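Local atomic coordinates of galactonate dehydratase (Zobellia galactanivorans, PDB entry 5OLC), a protein that belongs to the enolase superfamily, in the mandelate racemase and muconate lactonizing enzyme group, and carries a barrel domain of the kind that houses the active site in these enzymes. Residues 133-145 and 333-345. Numbering follows the deposited sequence.
Sequences KNPIIEPYATGLY and LPTMELDRTENAL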
# COMPACT_ATOMS: atom_id res chain seq x y z
N LYS A 133 -17.71 29.03 20.05
CA LYS A 133 -17.39 29.34 18.67
C LYS A 133 -18.67 29.68 17.94
O LYS A 133 -18.66 30.52 17.03
CB LYS A 133 -16.70 28.15 17.99
CG LYS A 133 -15.20 28.19 18.05
CD LYS A 133 -14.63 27.60 19.31
CE LYS A 133 -13.20 27.17 19.12
NZ LYS A 133 -12.84 26.10 20.08
N ASN A 134 -19.78 29.03 18.35
CA ASN A 134 -21.12 29.17 17.79
C ASN A 134 -22.14 29.42 18.92
O ASN A 134 -22.54 28.46 19.61
CB ASN A 134 -21.49 27.91 16.99
CG ASN A 134 -20.39 27.34 16.13
OD1 ASN A 134 -20.02 26.17 16.25
ND2 ASN A 134 -19.85 28.16 15.22
N PRO A 135 -22.55 30.69 19.15
CA PRO A 135 -23.52 30.97 20.23
C PRO A 135 -24.94 30.53 19.91
O PRO A 135 -25.77 30.41 20.80
CB PRO A 135 -23.41 32.48 20.41
CG PRO A 135 -23.01 32.99 19.07
CD PRO A 135 -22.16 31.93 18.44
N ILE A 136 -25.21 30.33 18.62
CA ILE A 136 -26.48 29.88 18.08
C ILE A 136 -26.19 28.66 17.22
O ILE A 136 -25.20 28.64 16.50
CB ILE A 136 -27.22 31.02 17.31
CG1 ILE A 136 -27.65 32.16 18.27
CG2 ILE A 136 -28.43 30.50 16.50
CD1 ILE A 136 -26.74 33.37 18.24
N ILE A 137 -27.01 27.61 17.39
CA ILE A 137 -26.91 26.36 16.65
C ILE A 137 -28.34 26.00 16.15
O ILE A 137 -29.31 26.33 16.83
CB ILE A 137 -26.13 25.21 17.41
CG1 ILE A 137 -27.01 24.06 17.82
CG2 ILE A 137 -25.30 25.68 18.60
CD1 ILE A 137 -26.89 22.96 16.92
N GLU A 138 -28.47 25.43 14.94
CA GLU A 138 -29.77 25.08 14.36
C GLU A 138 -29.95 23.55 14.32
O GLU A 138 -29.48 22.90 13.38
CB GLU A 138 -30.02 25.78 13.00
CG GLU A 138 -28.97 25.58 11.92
CD GLU A 138 -29.40 25.98 10.52
OE1 GLU A 138 -29.02 25.27 9.56
OE2 GLU A 138 -30.12 27.00 10.38
N PRO A 139 -30.57 22.94 15.36
CA PRO A 139 -30.67 21.47 15.37
C PRO A 139 -31.69 20.88 14.41
O PRO A 139 -32.52 21.61 13.87
CB PRO A 139 -30.99 21.15 16.84
CG PRO A 139 -31.71 22.35 17.32
CD PRO A 139 -31.17 23.54 16.56
N TYR A 140 -31.60 19.56 14.18
CA TYR A 140 -32.54 18.85 13.32
C TYR A 140 -33.52 18.02 14.15
O TYR A 140 -33.19 17.58 15.26
CB TYR A 140 -31.84 18.01 12.24
CG TYR A 140 -30.89 16.94 12.74
CD1 TYR A 140 -29.54 17.23 12.96
CD2 TYR A 140 -31.30 15.62 12.88
CE1 TYR A 140 -28.65 16.25 13.39
CE2 TYR A 140 -30.41 14.63 13.31
CZ TYR A 140 -29.09 14.94 13.56
OH TYR A 140 -28.20 13.98 13.97
N ALA A 141 -34.75 17.87 13.63
CA ALA A 141 -35.81 17.13 14.28
C ALA A 141 -35.80 15.66 13.83
O ALA A 141 -35.89 15.40 12.63
CB ALA A 141 -37.15 17.77 13.96
N THR A 142 -35.69 14.70 14.79
CA THR A 142 -35.71 13.27 14.49
C THR A 142 -37.13 12.70 14.68
O THR A 142 -37.73 12.90 15.74
CB THR A 142 -34.63 12.50 15.27
OG1 THR A 142 -34.87 12.61 16.67
CG2 THR A 142 -33.22 12.96 14.95
N GLY A 143 -37.66 12.02 13.65
CA GLY A 143 -39.01 11.45 13.65
C GLY A 143 -39.20 10.12 12.95
O GLY A 143 -39.60 10.08 11.77
N LEU A 144 -38.98 9.02 13.70
CA LEU A 144 -39.11 7.61 13.27
C LEU A 144 -40.56 7.11 13.22
O LEU A 144 -41.42 7.68 13.89
CB LEU A 144 -38.22 6.64 14.13
CG LEU A 144 -38.02 6.77 15.67
CD1 LEU A 144 -37.01 7.83 16.04
CD2 LEU A 144 -39.31 6.87 16.46
N TYR A 145 -40.80 6.01 12.46
CA TYR A 145 -42.12 5.37 12.34
C TYR A 145 -42.32 4.33 13.45
O TYR A 145 -43.21 3.47 13.39
CB TYR A 145 -42.34 4.77 10.93
CG TYR A 145 -41.25 3.82 10.46
CD1 TYR A 145 -41.12 2.55 11.00
CD2 TYR A 145 -40.39 4.18 9.42
CE1 TYR A 145 -40.12 1.68 10.58
CE2 TYR A 145 -39.40 3.31 8.97
CZ TYR A 145 -39.27 2.06 9.55
OH TYR A 145 -38.30 1.19 9.11
N LEU A 333 -23.91 28.20 10.41
CA LEU A 333 -24.60 27.67 11.60
C LEU A 333 -24.52 26.15 11.74
O LEU A 333 -25.01 25.45 10.85
CB LEU A 333 -26.08 28.11 11.67
CG LEU A 333 -26.39 29.54 12.12
CD1 LEU A 333 -27.84 29.84 11.91
CD2 LEU A 333 -26.01 29.77 13.57
N PRO A 334 -24.01 25.63 12.88
CA PRO A 334 -23.93 24.17 13.05
C PRO A 334 -25.26 23.52 13.43
O PRO A 334 -26.17 24.23 13.84
CB PRO A 334 -22.92 24.02 14.19
CG PRO A 334 -23.12 25.23 15.00
CD PRO A 334 -23.42 26.33 14.04
N THR A 335 -25.35 22.17 13.31
CA THR A 335 -26.53 21.37 13.71
C THR A 335 -26.14 20.33 14.77
O THR A 335 -24.96 20.04 14.96
CB THR A 335 -27.23 20.65 12.53
OG1 THR A 335 -26.41 19.58 12.04
CG2 THR A 335 -27.65 21.58 11.40
N MET A 336 -27.17 19.76 15.44
CA MET A 336 -27.04 18.70 16.44
C MET A 336 -28.32 17.88 16.49
O MET A 336 -29.36 18.35 16.00
CB MET A 336 -26.67 19.27 17.82
CG MET A 336 -27.81 19.95 18.52
SD MET A 336 -27.41 20.35 20.22
CE MET A 336 -28.94 20.85 20.75
N GLU A 337 -28.27 16.68 17.08
CA GLU A 337 -29.44 15.81 17.15
C GLU A 337 -30.42 16.22 18.26
O GLU A 337 -30.12 16.07 19.45
CB GLU A 337 -29.06 14.32 17.26
CG GLU A 337 -30.21 13.37 16.94
CD GLU A 337 -29.87 11.93 16.64
OE1 GLU A 337 -28.78 11.67 16.06
OE2 GLU A 337 -30.73 11.06 16.91
N LEU A 338 -31.60 16.70 17.84
CA LEU A 338 -32.65 17.08 18.77
C LEU A 338 -33.83 16.11 18.64
O LEU A 338 -34.67 16.28 17.74
CB LEU A 338 -33.08 18.54 18.55
CG LEU A 338 -33.89 19.20 19.67
CD1 LEU A 338 -33.03 19.51 20.90
CD2 LEU A 338 -34.52 20.47 19.18
N ASP A 339 -33.88 15.08 19.53
CA ASP A 339 -34.94 14.06 19.57
C ASP A 339 -36.29 14.72 19.82
O ASP A 339 -36.48 15.34 20.87
CB ASP A 339 -34.64 12.99 20.64
CG ASP A 339 -35.67 11.87 20.75
OD1 ASP A 339 -36.21 11.45 19.70
OD2 ASP A 339 -35.92 11.39 21.88
N ARG A 340 -37.21 14.64 18.85
CA ARG A 340 -38.53 15.27 18.99
C ARG A 340 -39.68 14.27 19.24
O ARG A 340 -40.86 14.65 19.24
CB ARG A 340 -38.84 16.21 17.79
CG ARG A 340 -37.89 17.41 17.61
CD ARG A 340 -37.47 18.13 18.89
NE ARG A 340 -38.58 18.77 19.59
CZ ARG A 340 -38.62 18.97 20.90
NH1 ARG A 340 -37.62 18.57 21.67
NH2 ARG A 340 -39.68 19.56 21.45
N THR A 341 -39.33 13.00 19.51
CA THR A 341 -40.28 11.91 19.79
C THR A 341 -40.89 12.08 21.19
O THR A 341 -40.57 13.03 21.92
CB THR A 341 -39.59 10.53 19.62
OG1 THR A 341 -38.54 10.39 20.58
CG2 THR A 341 -39.06 10.29 18.20
N GLU A 342 -41.79 11.15 21.57
CA GLU A 342 -42.45 11.15 22.88
C GLU A 342 -41.47 10.66 23.93
O GLU A 342 -41.00 9.51 23.86
CB GLU A 342 -43.73 10.30 22.85
CG GLU A 342 -44.98 11.11 22.55
CD GLU A 342 -45.33 11.34 21.09
OE1 GLU A 342 -46.34 10.76 20.63
OE2 GLU A 342 -44.66 12.17 20.43
N ASN A 343 -41.11 11.55 24.88
CA ASN A 343 -40.17 11.21 25.94
C ASN A 343 -40.44 11.97 27.22
O ASN A 343 -40.05 13.13 27.39
CB ASN A 343 -38.72 11.38 25.48
CG ASN A 343 -37.71 10.60 26.28
OD1 ASN A 343 -37.91 10.25 27.45
ND2 ASN A 343 -36.56 10.39 25.67
N ALA A 344 -41.11 11.29 28.15
CA ALA A 344 -41.46 11.81 29.45
C ALA A 344 -40.23 11.88 30.35
O ALA A 344 -40.17 12.76 31.20
CB ALA A 344 -42.54 10.96 30.09
N LEU A 345 -39.24 11.00 30.17
CA LEU A 345 -38.02 11.02 31.01
C LEU A 345 -37.14 12.21 30.66
O LEU A 345 -36.50 12.79 31.53
CB LEU A 345 -37.25 9.72 30.88
CG LEU A 345 -38.11 8.49 30.92
CD1 LEU A 345 -37.89 7.66 29.72
CD2 LEU A 345 -37.91 7.71 32.19
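The ring of Tyr140 lies over the backbone of Glu337: Glu337 CA sits 4.0 Å from the ring centroid and 24° off the ring normal, a CH-pi contact displaced toward the rim. A chi1 of 59° sets CG of Tyr140 between the backbone N and the carbonyl carbon, which swings the ring over the neighbouring strand. The Glu337 side chain, extended and with CG anti to its backbone N, then runs past the phenol end, and its CG wedges between Thr142 CG2 and Tyr140 OH, 3.6 Å from each. Tyr140, Thr142 and Glu337 share one face of the sheet; there the carboxylate of Glu337 forms a salt bridge with Lys172, while Trp226 meets the Tyr140 ring edge-to-face.

On the face of Ala141 and Leu338, Pro139 CB sits in the angle between Met336 CG and Leu338 CB, 3.8 Å from each, and Ile137 CD1 presses on Met336 CG from the other segment at 3.5 Å. Beyond this, Val316 and Val319 of helix 309-321 pack on Met336. Toward the N-terminal ends of the two segments, Pro334 CG touches Ile137 CB at 3.9 Å, and Leu333 lays CB on the aliphatic part of Glu138, whose carboxylate pairs with Arg198.

Parallel pairing rests on two bonds of Tyr140: its N donates to Met336 O, and Leu338 N returns to Tyr140 O, although the short axes already diverge by 43°. A separate bond in the loop before it runs from Glu138 N to Pro334 O (2.8 Å). Strand 136-142 also pairs in parallel with strand 170-174, and a chain of parallel neighbours continues to strand 300-301. Strand 337-339 thus lies beside the first barrel strand, consistent with the last strand closing the (beta/alpha)7-beta barrel of the enolase superfamily.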